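PDB 2W3Y: virulence factor from Pectobacterium carotovorum, which is a palmitoylated virulence factor of a Drosophila pathogen that binds to lipid vesicles. Local coordinates for residues F30-G35 with K253-A258; V42-Y47 with L169-T174; L192-H197 with V221-G226. One frame throughout, in Å; residues are numbered along the deposited sequence.

Contact 1 (F30-G35 with K253-A258); sequences FDIVPG and KAIDDA
Lys-253 N donates to Phe-30 O over 3.0 Å, at 159° at the hydrogen, the one direct backbone bond between the loop 30-35 and the loop 253-258. The same lysine sends its side chain back along the first loop. The chain bends about CB-CG (chi2 79°) and then runs extended, so that CD passes 3.6 Å from Phe-30 O and the tail lies beside the carboxylate of Asp-31, both side chains pointing the same way. The resulting salt bridge is long, 3.8 Å from Lys-253 NZ to Asp-31 OD1, and a water helps to span it: Lys-253 NZ donates to this water at 2.9 Å, and the water donates in turn to Asp-31 OD1. Lys-253 NZ is also hydrogen-bonded to the carbonyls of Thr-29 and Ser-26, so Asp-31 adds a looser, water-assisted partner.

Further along, Ile-32 supplies the apolar part. Its CG2 branch rests 3.7 Å from Lys-253 O, while the other branch reaches out to place CD1 3.9 Å from Ile-255 CG2; the two isoleucines cross at about a right angle. Ile-255 opens a short 3-10 turn, closed by Ala-258 N bonding to Ile-255 O at 3.0 Å.

The contact is a surface junction of two loops, one leading from helix 9-18 to strand 36-37, the other from helix 237-250 to strand 262-266. Helix 57-81 packs against Phe-30 and Ile-32 through Ala-76 and Ser-75, and Tyr-44 of strand 40-49 lies against Ile-32, Ile-255 and Ala-258.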
ATOM      1  N   PHE A  30      -7.073 -14.195  10.414  1.00 34.75           N
ATOM      2  CA  PHE A  30      -6.927 -13.105  11.377  1.00 33.05           C
ATOM      3  C   PHE A  30      -7.558 -11.796  10.903  1.00 31.49           C
ATOM      4  O   PHE A  30      -7.409 -11.418   9.751  1.00 30.85           O
ATOM      5  CB  PHE A  30      -5.466 -12.940  11.761  1.00 32.78           C
ATOM      6  CG  PHE A  30      -4.862 -14.192  12.351  1.00 33.06           C
ATOM      7  CD1 PHE A  30      -5.269 -14.655  13.607  1.00 33.66           C
ATOM      8  CD2 PHE A  30      -3.919 -14.927  11.639  1.00 31.96           C
ATOM      9  CE1 PHE A  30      -4.720 -15.829  14.160  1.00 33.77           C
ATOM     10  CE2 PHE A  30      -3.354 -16.098  12.184  1.00 32.87           C
ATOM     11  CZ  PHE A  30      -3.766 -16.556  13.441  1.00 31.82           C
ATOM     12  N   ASP A  31      -8.282 -11.132  11.804  1.00 30.55           N
ATOM     13  CA  ASP A  31      -8.871  -9.812  11.524  1.00 29.46           C
ATOM     14  C   ASP A  31      -7.798  -8.799  11.114  1.00 27.96           C
ATOM     15  O   ASP A  31      -6.690  -8.824  11.643  1.00 26.98           O
ATOM     16  CB  ASP A  31      -9.617  -9.288  12.749  1.00 30.11           C
ATOM     17  CG  ASP A  31     -10.869 -10.089  13.061  1.00 32.19           C
ATOM     18  OD1 ASP A  31     -11.382 -10.777  12.151  1.00 34.19           O
ATOM     19  OD2 ASP A  31     -11.347 -10.017  14.222  1.00 35.86           O
ATOM     20  N   ILE A  32      -8.131  -7.920  10.169  1.00 26.35           N
ATOM     21  CA  ILE A  32      -7.207  -6.864   9.749  1.00 24.59           C
ATOM     22  C   ILE A  32      -7.662  -5.525  10.292  1.00 23.83           C
ATOM     23  O   ILE A  32      -8.773  -5.410  10.816  1.00 23.50           O
ATOM     24  CB  ILE A  32      -6.985  -6.825   8.197  1.00 25.00           C
ATOM     25  CG1 ILE A  32      -8.272  -6.410   7.458  1.00 25.46           C
ATOM     26  CG2 ILE A  32      -6.391  -8.179   7.720  1.00 24.66           C
ATOM     27  CD1 ILE A  32      -8.061  -6.022   5.978  1.00 23.93           C
ATOM     28  N   VAL A  33      -6.795  -4.525  10.197  1.00 22.80           N
ATOM     29  CA  VAL A  33      -7.112  -3.214  10.698  1.00 22.15           C
ATOM     30  C   VAL A  33      -8.200  -2.615   9.795  1.00 22.40           C
ATOM     31  O   VAL A  33      -8.037  -2.587   8.572  1.00 22.40           O
ATOM     32  CB  VAL A  33      -5.859  -2.325  10.759  1.00 22.44           C
ATOM     33  CG1 VAL A  33      -6.232  -0.859  11.087  1.00 21.93           C
ATOM     34  CG2 VAL A  33      -4.830  -2.916  11.766  1.00 20.95           C
ATOM     35  N   PRO A  34      -9.326  -2.182  10.392  1.00 21.75           N
ATOM     36  CA  PRO A  34     -10.432  -1.632   9.586  1.00 22.52           C
ATOM     37  C   PRO A  34     -10.002  -0.424   8.752  1.00 22.72           C
ATOM     38  O   PRO A  34      -9.281   0.457   9.247  1.00 23.13           O
ATOM     39  CB  PRO A  34     -11.476  -1.245  10.643  1.00 21.98           C
ATOM     40  CG  PRO A  34     -11.167  -2.183  11.794  1.00 22.40           C
ATOM     41  CD  PRO A  34      -9.671  -2.221  11.821  1.00 21.56           C
ATOM     42  N   GLY A  35     -10.440  -0.396   7.497  1.00 22.68           N
ATOM     43  CA  GLY A  35      -9.984   0.609   6.537  1.00 22.83           C
ATOM     44  C   GLY A  35     -10.371   2.028   6.906  1.00 22.88           C
ATOM     45  O   GLY A  35      -9.628   2.962   6.637  1.00 23.00           O
ATOM     46  N   LYS A 253      -7.701 -11.648   6.756  1.00 27.03           N
ATOM     47  CA  LYS A 253      -8.877 -11.442   5.907  1.00 27.62           C
ATOM     48  C   LYS A 253      -8.489 -10.686   4.637  1.00 27.08           C
ATOM     49  O   LYS A 253      -7.591  -9.854   4.662  1.00 26.50           O
ATOM     50  CB  LYS A 253      -9.933 -10.639   6.671  1.00 28.40           C
ATOM     51  CG  LYS A 253     -11.084 -11.462   7.234  1.00 31.19           C
ATOM     52  CD  LYS A 253     -10.718 -12.174   8.497  1.00 31.98           C
ATOM     53  CE  LYS A 253     -11.963 -12.828   9.090  1.00 35.07           C
ATOM     54  NZ  LYS A 253     -11.622 -13.938  10.011  1.00 33.96           N
ATOM     55  N   ALA A 254      -9.164 -10.982   3.532  1.00 26.74           N
ATOM     56  CA  ALA A 254      -8.870 -10.342   2.246  1.00 26.97           C
ATOM     57  C   ALA A 254      -8.984  -8.808   2.294  1.00 26.57           C
ATOM     58  O   ALA A 254     -10.028  -8.261   2.669  1.00 26.69           O
ATOM     59  CB  ALA A 254      -9.769 -10.923   1.140  1.00 27.11           C
ATOM     60  N   ILE A 255      -7.915  -8.123   1.897  1.00 26.39           N
ATOM     61  CA  ILE A 255      -7.961  -6.656   1.765  1.00 26.90           C
ATOM     62  C   ILE A 255      -8.925  -6.193   0.673  1.00 26.93           C
ATOM     63  O   ILE A 255      -9.445  -5.078   0.744  1.00 26.58           O
ATOM     64  CB  ILE A 255      -6.561  -5.975   1.623  1.00 26.85           C
ATOM     65  CG1 ILE A 255      -5.872  -6.339   0.292  1.00 26.66           C
ATOM     66  CG2 ILE A 255      -5.680  -6.281   2.851  1.00 27.62           C
ATOM     67  CD1 ILE A 255      -4.642  -5.502  -0.039  1.00 27.11           C
ATOM     68  N   ASP A 256      -9.195  -7.050  -0.313  1.00 27.37           N
ATOM     69  CA  ASP A 256     -10.191  -6.698  -1.350  1.00 28.14           C
ATOM     70  C   ASP A 256     -11.652  -6.638  -0.861  1.00 28.10           C
ATOM     71  O   ASP A 256     -12.536  -6.156  -1.588  1.00 28.11           O
ATOM     72  CB  ASP A 256     -10.010  -7.525  -2.644  1.00 27.90           C
ATOM     73  CG  ASP A 256     -10.439  -8.994  -2.502  1.00 29.06           C
ATOM     74  OD1 ASP A 256     -11.004  -9.376  -1.464  1.00 28.58           O
ATOM     75  OD2 ASP A 256     -10.204  -9.767  -3.469  1.00 30.92           O
ATOM     76  N   ASP A 257     -11.901  -7.109   0.365  1.00 28.70           N
ATOM     77  CA  ASP A 257     -13.188  -6.900   1.040  1.00 29.83           C
ATOM     78  C   ASP A 257     -13.290  -5.590   1.860  1.00 29.91           C
ATOM     79  O   ASP A 257     -14.381  -5.245   2.329  1.00 29.39           O
ATOM     80  CB  ASP A 257     -13.568  -8.082   1.951  1.00 31.02           C
ATOM     81  CG  ASP A 257     -13.808  -9.376   1.186  1.00 34.23           C
ATOM     82  OD1 ASP A 257     -14.316  -9.333   0.035  1.00 37.99           O
ATOM     83  OD2 ASP A 257     -13.495 -10.450   1.750  1.00 36.88           O
ATOM     84  N   ALA A 258     -12.180  -4.864   2.033  1.00 29.46           N
ATOM     85  CA  ALA A 258     -12.221  -3.599   2.791  1.00 29.30           C
ATOM     86  C   ALA A 258     -12.926  -2.454   2.036  1.00 29.18           C
ATOM     87  O   ALA A 258     -12.851  -2.353   0.812  1.00 28.40           O
ATOM     88  CB  ALA A 258     -10.801  -3.176   3.208  1.00 29.46           C
TER
HETATM   89  O   HOH W   1     -12.176 -13.890  12.824  1.00 48.67           O

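Contact 2 (V42-Y47 with L169-T174); sequences VQYQTY and LYAYST. With PLM (palmitic acid), chain C.
Gln-43 and Tyr-170, paired in register on adjacent parallel strands, run side by side, with Gln-43 CB 3.9 Å from the centroid of the Tyr-170 ring and almost on its normal, a CH-pi contact. The terminal methyl of the palmitic acid, PLM CF, lies over the opposite face, displaced toward the rim and 3.6 Å from Tyr-170 CG, so glutamine and lipid meet the two faces. Tyr-47 OH meets the ring at its edge, in plane, 3.7 Å from Tyr-170 CE2. That hydroxyl is fixed by its bond to Gln-45 OE1 (2.6 Å), made in the carbonyl plane on a lone pair, while Gln-45 NE2 turns back to Tyr-44 O in a bent bond from above the carbonyl plane. Chi1 of -58° sets the Tyr-47 ring beside its own backbone N, where it can reach the glutamine two residues earlier.

The other face is more thinly filled between the strands. Ala-171 CB touches Val-42 CG1 at 3.7 Å, with Trp-94 and Val-71 of helices 91-105 and 57-81 packing over the alanine. Near Thr-46 a water takes part, donating to Gln-45 O and hydrogen-bonded with Ser-173 OG at 2.7 Å; Ser-173 OG also bonds to His-175 NE2.

Between the two faces, five backbone bonds of a parallel ladder, from Gln-43 N to Leu-169 O (2.8 Å) through Tyr-47 N to Ser-173 O (2.9 Å, 179°), join strands 40-49 and 166-179. This is the parallel pairing inside a mixed sheet with helices on both faces, the Tyr-170 side lining the palmitic acid site at its methyl end.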
ATOM      1  N   VAL A  42      -6.811   3.323   6.906  1.00 18.28           N
ATOM      2  CA  VAL A  42      -5.763   2.649   6.138  1.00 18.51           C
ATOM      3  C   VAL A  42      -6.342   2.428   4.750  1.00 18.49           C
ATOM      4  O   VAL A  42      -7.365   1.762   4.620  1.00 18.06           O
ATOM      5  CB  VAL A  42      -5.406   1.242   6.715  1.00 19.76           C
ATOM      6  CG1 VAL A  42      -4.245   0.633   5.930  1.00 18.82           C
ATOM      7  CG2 VAL A  42      -5.107   1.313   8.202  1.00 20.86           C
ATOM      8  N   GLN A  43      -5.682   2.976   3.734  1.00 18.51           N
ATOM      9  CA  GLN A  43      -6.112   2.859   2.361  1.00 19.74           C
ATOM     10  C   GLN A  43      -5.417   1.607   1.807  1.00 18.93           C
ATOM     11  O   GLN A  43      -4.230   1.607   1.636  1.00 19.34           O
ATOM     12  CB  GLN A  43      -5.656   4.121   1.613  1.00 19.57           C
ATOM     13  CG  GLN A  43      -6.385   4.427   0.354  1.00 24.11           C
ATOM     14  CD  GLN A  43      -7.595   5.258   0.615  1.00 26.79           C
ATOM     15  OE1 GLN A  43      -7.495   6.463   0.916  1.00 24.80           O
ATOM     16  NE2 GLN A  43      -8.768   4.623   0.521  1.00 26.10           N
ATOM     17  N   TYR A  44      -6.157   0.531   1.572  1.00 19.72           N
ATOM     18  CA  TYR A  44      -5.578  -0.699   1.015  1.00 19.63           C
ATOM     19  C   TYR A  44      -5.605  -0.657  -0.509  1.00 20.28           C
ATOM     20  O   TYR A  44      -6.674  -0.526  -1.091  1.00 20.90           O
ATOM     21  CB  TYR A  44      -6.349  -1.919   1.521  1.00 19.44           C
ATOM     22  CG  TYR A  44      -6.239  -2.184   3.003  1.00 19.30           C
ATOM     23  CD1 TYR A  44      -5.056  -2.717   3.553  1.00 19.30           C
ATOM     24  CD2 TYR A  44      -7.312  -1.940   3.851  1.00 17.98           C
ATOM     25  CE1 TYR A  44      -4.950  -2.992   4.904  1.00 18.77           C
ATOM     26  CE2 TYR A  44      -7.207  -2.208   5.236  1.00 20.78           C
ATOM     27  CZ  TYR A  44      -6.015  -2.721   5.735  1.00 19.15           C
ATOM     28  OH  TYR A  44      -5.902  -3.007   7.065  1.00 19.82           O
ATOM     29  N   GLN A  45      -4.447  -0.748  -1.168  1.00 20.10           N
ATOM     30  CA  GLN A  45      -4.403  -0.536  -2.627  1.00 19.86           C
ATOM     31  C   GLN A  45      -3.486  -1.516  -3.379  1.00 20.72           C
ATOM     32  O   GLN A  45      -2.507  -2.021  -2.828  1.00 21.03           O
ATOM     33  CB  GLN A  45      -3.954   0.901  -2.960  1.00 18.68           C
ATOM     34  CG  GLN A  45      -4.617   1.985  -2.121  1.00 19.02           C
ATOM     35  CD  GLN A  45      -5.893   2.504  -2.747  1.00 18.94           C
ATOM     36  OE1 GLN A  45      -5.838   3.261  -3.716  1.00 21.66           O
ATOM     37  NE2 GLN A  45      -7.045   2.092  -2.213  1.00 17.84           N
ATOM     38  N   THR A  46      -3.819  -1.782  -4.642  1.00 20.89           N
ATOM     39  CA  THR A  46      -2.955  -2.558  -5.547  1.00 21.15           C
ATOM     40  C   THR A  46      -2.848  -1.816  -6.874  1.00 21.29           C
ATOM     41  O   THR A  46      -3.839  -1.676  -7.611  1.00 20.03           O
ATOM     42  CB  THR A  46      -3.506  -3.983  -5.811  1.00 21.95           C
ATOM     43  OG1 THR A  46      -3.744  -4.645  -4.569  1.00 21.98           O
ATOM     44  CG2 THR A  46      -2.490  -4.824  -6.610  1.00 20.76           C
ATOM     45  N   TYR A  47      -1.655  -1.304  -7.168  1.00 21.65           N
ATOM     46  CA  TYR A  47      -1.459  -0.556  -8.399  1.00 21.98           C
ATOM     47  C   TYR A  47      -0.612  -1.355  -9.362  1.00 22.33           C
ATOM     48  O   TYR A  47       0.506  -1.757  -9.040  1.00 22.93           O
ATOM     49  CB  TYR A  47      -0.776   0.785  -8.153  1.00 22.23           C
ATOM     50  CG  TYR A  47      -1.502   1.700  -7.189  1.00 22.26           C
ATOM     51  CD1 TYR A  47      -2.899   1.784  -7.187  1.00 23.18           C
ATOM     52  CD2 TYR A  47      -0.787   2.492  -6.284  1.00 22.92           C
ATOM     53  CE1 TYR A  47      -3.577   2.620  -6.290  1.00 22.83           C
ATOM     54  CE2 TYR A  47      -1.459   3.346  -5.391  1.00 22.60           C
ATOM     55  CZ  TYR A  47      -2.853   3.405  -5.408  1.00 22.23           C
ATOM     56  OH  TYR A  47      -3.534   4.241  -4.543  1.00 20.72           O
ATOM     57  N   LEU A 169      -2.834   6.156   6.515  1.00 21.21           N
ATOM     58  CA  LEU A 169      -1.815   5.226   6.021  1.00 21.86           C
ATOM     59  C   LEU A 169      -2.227   4.625   4.664  1.00 21.23           C
ATOM     60  O   LEU A 169      -3.410   4.401   4.422  1.00 21.04           O
ATOM     61  CB  LEU A 169      -1.574   4.093   7.049  1.00 21.25           C
ATOM     62  CG  LEU A 169      -1.162   4.400   8.507  1.00 24.07           C
ATOM     63  CD1 LEU A 169      -2.361   4.737   9.396  1.00 24.25           C
ATOM     64  CD2 LEU A 169      -0.390   3.227   9.140  1.00 23.69           C
ATOM     65  N   TYR A 170      -1.244   4.423   3.787  1.00 21.50           N
ATOM     66  CA  TYR A 170      -1.378   3.618   2.585  1.00 22.16           C
ATOM     67  C   TYR A 170      -0.637   2.307   2.827  1.00 21.61           C
ATOM     68  O   TYR A 170       0.559   2.314   3.102  1.00 21.55           O
ATOM     69  CB  TYR A 170      -0.792   4.327   1.353  1.00 23.06           C
ATOM     70  CG  TYR A 170      -1.779   5.230   0.662  1.00 25.82           C
ATOM     71  CD1 TYR A 170      -2.362   6.278   1.358  1.00 26.87           C
ATOM     72  CD2 TYR A 170      -2.154   5.029  -0.684  1.00 27.99           C
ATOM     73  CE1 TYR A 170      -3.278   7.114   0.763  1.00 29.06           C
ATOM     74  CE2 TYR A 170      -3.092   5.883  -1.300  1.00 27.79           C
ATOM     75  CZ  TYR A 170      -3.649   6.921  -0.541  1.00 28.25           C
ATOM     76  OH  TYR A 170      -4.573   7.817  -1.046  1.00 30.12           O
ATOM     77  N   ALA A 171      -1.377   1.198   2.756  1.00 20.93           N
ATOM     78  CA  ALA A 171      -0.817  -0.151   2.843  1.00 19.45           C
ATOM     79  C   ALA A 171      -1.084  -0.797   1.482  1.00 19.40           C
ATOM     80  O   ALA A 171      -2.214  -1.200   1.187  1.00 19.16           O
ATOM     81  CB  ALA A 171      -1.470  -0.925   3.953  1.00 18.84           C
ATOM     82  N   TYR A 172      -0.049  -0.870   0.659  1.00 18.57           N
ATOM     83  CA  TYR A 172      -0.230  -1.134  -0.757  1.00 18.76           C
ATOM     84  C   TYR A 172       0.905  -1.899  -1.407  1.00 18.97           C
ATOM     85  O   TYR A 172       1.949  -2.131  -0.784  1.00 18.64           O
ATOM     86  CB  TYR A 172      -0.524   0.183  -1.525  1.00 18.24           C
ATOM     87  CG  TYR A 172       0.622   1.186  -1.684  1.00 18.40           C
ATOM     88  CD1 TYR A 172       1.235   1.389  -2.925  1.00 15.66           C
ATOM     89  CD2 TYR A 172       1.070   1.962  -0.593  1.00 16.75           C
ATOM     90  CE1 TYR A 172       2.280   2.335  -3.089  1.00 17.31           C
ATOM     91  CE2 TYR A 172       2.104   2.899  -0.744  1.00 19.20           C
ATOM     92  CZ  TYR A 172       2.697   3.088  -2.001  1.00 18.20           C
ATOM     93  OH  TYR A 172       3.714   4.012  -2.155  1.00 19.28           O
ATOM     94  N   SER A 173       0.665  -2.338  -2.646  1.00 19.13           N
ATOM     95  CA  SER A 173       1.695  -2.877  -3.516  1.00 19.31           C
ATOM     96  C   SER A 173       1.638  -2.187  -4.879  1.00 20.06           C
ATOM     97  O   SER A 173       0.574  -1.686  -5.280  1.00 19.28           O
ATOM     98  CB  SER A 173       1.576  -4.417  -3.669  1.00 19.87           C
ATOM     99  OG  SER A 173       0.379  -4.808  -4.329  1.00 21.73           O
ATOM    100  N   THR A 174       2.795  -2.121  -5.550  1.00 20.13           N
ATOM    101  CA  THR A 174       2.893  -1.657  -6.939  1.00 20.92           C
ATOM    102  C   THR A 174       3.491  -2.777  -7.781  1.00 21.30           C
ATOM    103  O   THR A 174       4.309  -3.582  -7.308  1.00 21.98           O
ATOM    104  CB  THR A 174       3.733  -0.364  -7.142  1.00 20.60           C
ATOM    105  OG1 THR A 174       5.129  -0.669  -7.054  1.00 24.75           O
ATOM    106  CG2 THR A 174       3.373   0.725  -6.124  1.00 19.78           C
TER
HETATM  107  C1  PLM C1278     -10.776  13.699  -2.981  1.00 40.12           C
HETATM  108  O2  PLM C1278     -11.819  14.382  -2.798  1.00 38.78           O
HETATM  109  C2  PLM C1278      -9.636  13.753  -1.972  1.00 40.54           C
HETATM  110  C3  PLM C1278      -9.478  12.471  -1.158  1.00 40.99           C
HETATM  111  C4  PLM C1278      -8.355  12.552  -0.121  1.00 41.08           C
HETATM  112  C5  PLM C1278      -6.965  12.389  -0.736  1.00 41.48           C
HETATM  113  C6  PLM C1278      -5.870  13.046   0.105  1.00 41.63           C
HETATM  114  C7  PLM C1278      -4.487  12.522  -0.279  1.00 42.45           C
HETATM  115  C8  PLM C1278      -3.362  13.527  -0.011  1.00 42.31           C
HETATM  116  C9  PLM C1278      -2.527  13.055   1.178  1.00 43.95           C
HETATM  117  CA  PLM C1278      -1.110  12.625   0.816  1.00 43.76           C
HETATM  118  CB  PLM C1278      -0.906  11.129   1.028  1.00 43.42           C
HETATM  119  CC  PLM C1278       0.218  10.621   0.138  1.00 42.37           C
HETATM  120  CD  PLM C1278      -0.111   9.269  -0.480  1.00 42.06           C
HETATM  121  CE  PLM C1278       0.931   8.242  -0.066  1.00 41.91           C
HETATM  122  CF  PLM C1278       0.921   7.028  -0.985  1.00 41.75           C
HETATM  123  O   HOH W   2      -1.652  -4.734  -2.506  1.00 24.14           O

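Contact 3 (L192-H197 with V221-G226); sequences LIYGTH and VDTVGG
Val-224 O accepts the shortest bond between the two strands, 2.8 Å from Ile-193 N and nearly straight at 170°. Val-224 N answers to Ile-193 O, and Gly-195 pairs with Asp-222 in the same two-way fashion, Gly-195 N to Asp-222 O at 2.9 Å. These two hydrogen-bonded pairs, flanking the non-hydrogen-bonded pair Tyr-194 and Thr-223, make a regular antiparallel ladder in the central mixed sheet. Ile-193 O also receives the hydroxyl of Tyr-91, from helix 91-105.

On the face carrying Ile-193, its CB lies 3.8 Å from Val-224 CG1, the two side chains alongside one another, and Ser-98 of the same helix packs on both. Tyr-194 and Thr-223 lie on the other face, and Val-221 CG1, trans to the main-chain nitrogen (chi1 -173°), reaches the ring at Tyr-194 CD2 (3.7 Å), with Phe-132 of helix 125-134 packing on both. Tyr-172 meets the Tyr-194 ring edge-to-face, and the bound palmitic acid touches Tyr-194, placing this face at the lipid site. Thr-223 OG1 turns to the carbonyl of Gly-112 on strand 109-121, while its methyl CG2 sits over the centre of the Tyr-194 ring, 3.5 Å from the centroid and 11° off the normal.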
ATOM      1  N   LEU A 192       4.834  -1.718   0.025  1.00 22.31           N
ATOM      2  CA  LEU A 192       5.031  -0.357   0.591  1.00 21.85           C
ATOM      3  C   LEU A 192       4.025   0.000   1.692  1.00 21.86           C
ATOM      4  O   LEU A 192       2.829  -0.215   1.516  1.00 20.98           O
ATOM      5  CB  LEU A 192       4.955   0.695  -0.530  1.00 21.63           C
ATOM      6  CG  LEU A 192       6.019   0.607  -1.635  1.00 22.46           C
ATOM      7  CD1 LEU A 192       5.604   1.307  -2.929  1.00 23.01           C
ATOM      8  CD2 LEU A 192       7.386   1.124  -1.141  1.00 20.86           C
ATOM      9  N   ILE A 193       4.514   0.523   2.830  1.00 21.69           N
ATOM     10  CA  ILE A 193       3.638   1.098   3.865  1.00 21.70           C
ATOM     11  C   ILE A 193       4.049   2.549   4.098  1.00 20.48           C
ATOM     12  O   ILE A 193       5.185   2.815   4.471  1.00 19.49           O
ATOM     13  CB  ILE A 193       3.644   0.350   5.239  1.00 22.69           C
ATOM     14  CG1 ILE A 193       3.678  -1.194   5.098  1.00 23.71           C
ATOM     15  CG2 ILE A 193       2.475   0.865   6.114  1.00 23.60           C
ATOM     16  CD1 ILE A 193       2.323  -1.875   4.768  1.00 25.08           C
ATOM     17  N   TYR A 194       3.134   3.471   3.813  1.00 20.30           N
ATOM     18  CA  TYR A 194       3.395   4.912   3.944  1.00 21.04           C
ATOM     19  C   TYR A 194       2.462   5.439   5.000  1.00 20.92           C
ATOM     20  O   TYR A 194       1.329   4.955   5.124  1.00 20.07           O
ATOM     21  CB  TYR A 194       3.128   5.652   2.631  1.00 21.32           C
ATOM     22  CG  TYR A 194       4.225   5.564   1.591  1.00 23.04           C
ATOM     23  CD1 TYR A 194       5.144   4.505   1.568  1.00 21.50           C
ATOM     24  CD2 TYR A 194       4.310   6.519   0.593  1.00 23.74           C
ATOM     25  CE1 TYR A 194       6.134   4.442   0.597  1.00 23.28           C
ATOM     26  CE2 TYR A 194       5.289   6.460  -0.378  1.00 24.67           C
ATOM     27  CZ  TYR A 194       6.197   5.425  -0.373  1.00 24.22           C
ATOM     28  OH  TYR A 194       7.167   5.405  -1.360  1.00 25.56           O
ATOM     29  N   GLY A 195       2.931   6.425   5.765  1.00 20.47           N
ATOM     30  CA  GLY A 195       2.126   6.959   6.857  1.00 20.55           C
ATOM     31  C   GLY A 195       2.213   8.468   6.963  1.00 20.58           C
ATOM     32  O   GLY A 195       3.306   9.038   6.928  1.00 19.76           O
ATOM     33  N   THR A 196       1.053   9.104   7.061  1.00 20.54           N
ATOM     34  CA  THR A 196       0.970  10.555   7.298  1.00 22.25           C
ATOM     35  C   THR A 196      -0.227  10.846   8.217  1.00 21.52           C
ATOM     36  O   THR A 196      -0.729   9.940   8.902  1.00 21.30           O
ATOM     37  CB  THR A 196       0.988  11.378   5.938  1.00 22.09           C
ATOM     38  OG1 THR A 196       1.272  12.777   6.170  1.00 24.35           O
ATOM     39  CG2 THR A 196      -0.318  11.210   5.115  1.00 23.32           C
ATOM     40  N   HIS A 197      -0.649  12.104   8.274  1.00 21.97           N
ATOM     41  CA  HIS A 197      -1.835  12.501   9.017  1.00 22.56           C
ATOM     42  C   HIS A 197      -2.376  13.778   8.375  1.00 22.68           C
ATOM     43  O   HIS A 197      -1.657  14.435   7.609  1.00 23.48           O
ATOM     44  CB  HIS A 197      -1.525  12.737  10.515  1.00 22.49           C
ATOM     45  CG  HIS A 197      -0.452  13.758  10.749  1.00 25.67           C
ATOM     46  ND1 HIS A 197      -0.728  15.081  11.020  1.00 29.18           N
ATOM     47  CD2 HIS A 197       0.896  13.662  10.695  1.00 27.42           C
ATOM     48  CE1 HIS A 197       0.402  15.748  11.159  1.00 28.11           C
ATOM     49  NE2 HIS A 197       1.402  14.909  10.966  1.00 30.94           N
ATOM     50  N   VAL A 221       5.606  12.280   4.900  1.00 22.68           N
ATOM     51  CA  VAL A 221       5.217  10.878   4.751  1.00 22.28           C
ATOM     52  C   VAL A 221       6.370   9.966   5.169  1.00 22.38           C
ATOM     53  O   VAL A 221       7.445  10.014   4.568  1.00 23.74           O
ATOM     54  CB  VAL A 221       4.781  10.566   3.286  1.00 22.21           C
ATOM     55  CG1 VAL A 221       4.214   9.164   3.181  1.00 21.12           C
ATOM     56  CG2 VAL A 221       3.763  11.658   2.758  1.00 21.57           C
ATOM     57  N   ASP A 222       6.145   9.146   6.191  1.00 22.40           N
ATOM     58  CA  ASP A 222       7.106   8.125   6.623  1.00 23.07           C
ATOM     59  C   ASP A 222       6.954   6.890   5.742  1.00 22.60           C
ATOM     60  O   ASP A 222       5.828   6.479   5.451  1.00 22.13           O
ATOM     61  CB  ASP A 222       6.823   7.711   8.059  1.00 23.92           C
ATOM     62  CG  ASP A 222       7.018   8.834   9.042  1.00 28.79           C
ATOM     63  OD1 ASP A 222       8.078   9.496   9.001  1.00 32.97           O
ATOM     64  OD2 ASP A 222       6.098   9.041   9.871  1.00 37.03           O
ATOM     65  N   THR A 223       8.071   6.307   5.318  1.00 22.62           N
ATOM     66  CA  THR A 223       8.044   5.216   4.345  1.00 22.98           C
ATOM     67  C   THR A 223       8.813   3.978   4.796  1.00 23.36           C
ATOM     68  O   THR A 223       9.861   4.076   5.456  1.00 24.47           O
ATOM     69  CB  THR A 223       8.537   5.662   2.911  1.00 22.99           C
ATOM     70  OG1 THR A 223       9.958   5.848   2.892  1.00 25.06           O
ATOM     71  CG2 THR A 223       7.861   6.957   2.439  1.00 22.68           C
ATOM     72  N   VAL A 224       8.289   2.817   4.423  1.00 22.99           N
ATOM     73  CA  VAL A 224       8.957   1.521   4.602  1.00 23.36           C
ATOM     74  C   VAL A 224       8.477   0.604   3.468  1.00 23.46           C
ATOM     75  O   VAL A 224       7.342   0.724   2.990  1.00 21.96           O
ATOM     76  CB  VAL A 224       8.739   0.903   6.019  1.00 23.82           C
ATOM     77  CG1 VAL A 224       7.355   0.301   6.173  1.00 23.42           C
ATOM     78  CG2 VAL A 224       9.831  -0.144   6.349  1.00 24.44           C
ATOM     79  N   GLY A 225       9.364  -0.269   3.012  1.00 23.68           N
ATOM     80  CA  GLY A 225       9.036  -1.145   1.898  1.00 24.53           C
ATOM     81  C   GLY A 225      10.212  -1.884   1.304  1.00 24.94           C
ATOM     82  O   GLY A 225      11.359  -1.708   1.721  1.00 25.26           O
ATOM     83  N   GLY A 226       9.918  -2.722   0.313  1.00 24.65           N
ATOM     84  CA  GLY A 226      10.954  -3.448  -0.395  1.00 24.69           C
ATOM     85  C   GLY A 226      10.419  -4.046  -1.671  1.00 24.11           C
ATOM     86  O   GLY A 226       9.224  -3.970  -1.948  1.00 23.54           O
TER

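From the N terminus, the loop 30-35 comes first; contact 1 joins it to 253-258 and so closes a loop over most of the chain. Contacts 2 and 3 both nest inside, in series: strand 40-49 pairs with strand 166-179 after about 120 residues, mostly helical but including strand 109-121, and contact 3 closes the shorter loop of 23 residues between 197 and 221. Contacts 2 and 3 share one sheet, because strands 166-179 and 185-198 are antiparallel neighbours, with Tyr-170 O bonded to Tyr-194 N. Contact 1 meets contact 2 at Tyr-44, whose hydroxyl bonds to Val-33 O, and through Gly-35 O to Val-42 N. The surface loops are thereby tied to the strand pair near the centre of the chain, while contact 3 does not touch contact 1.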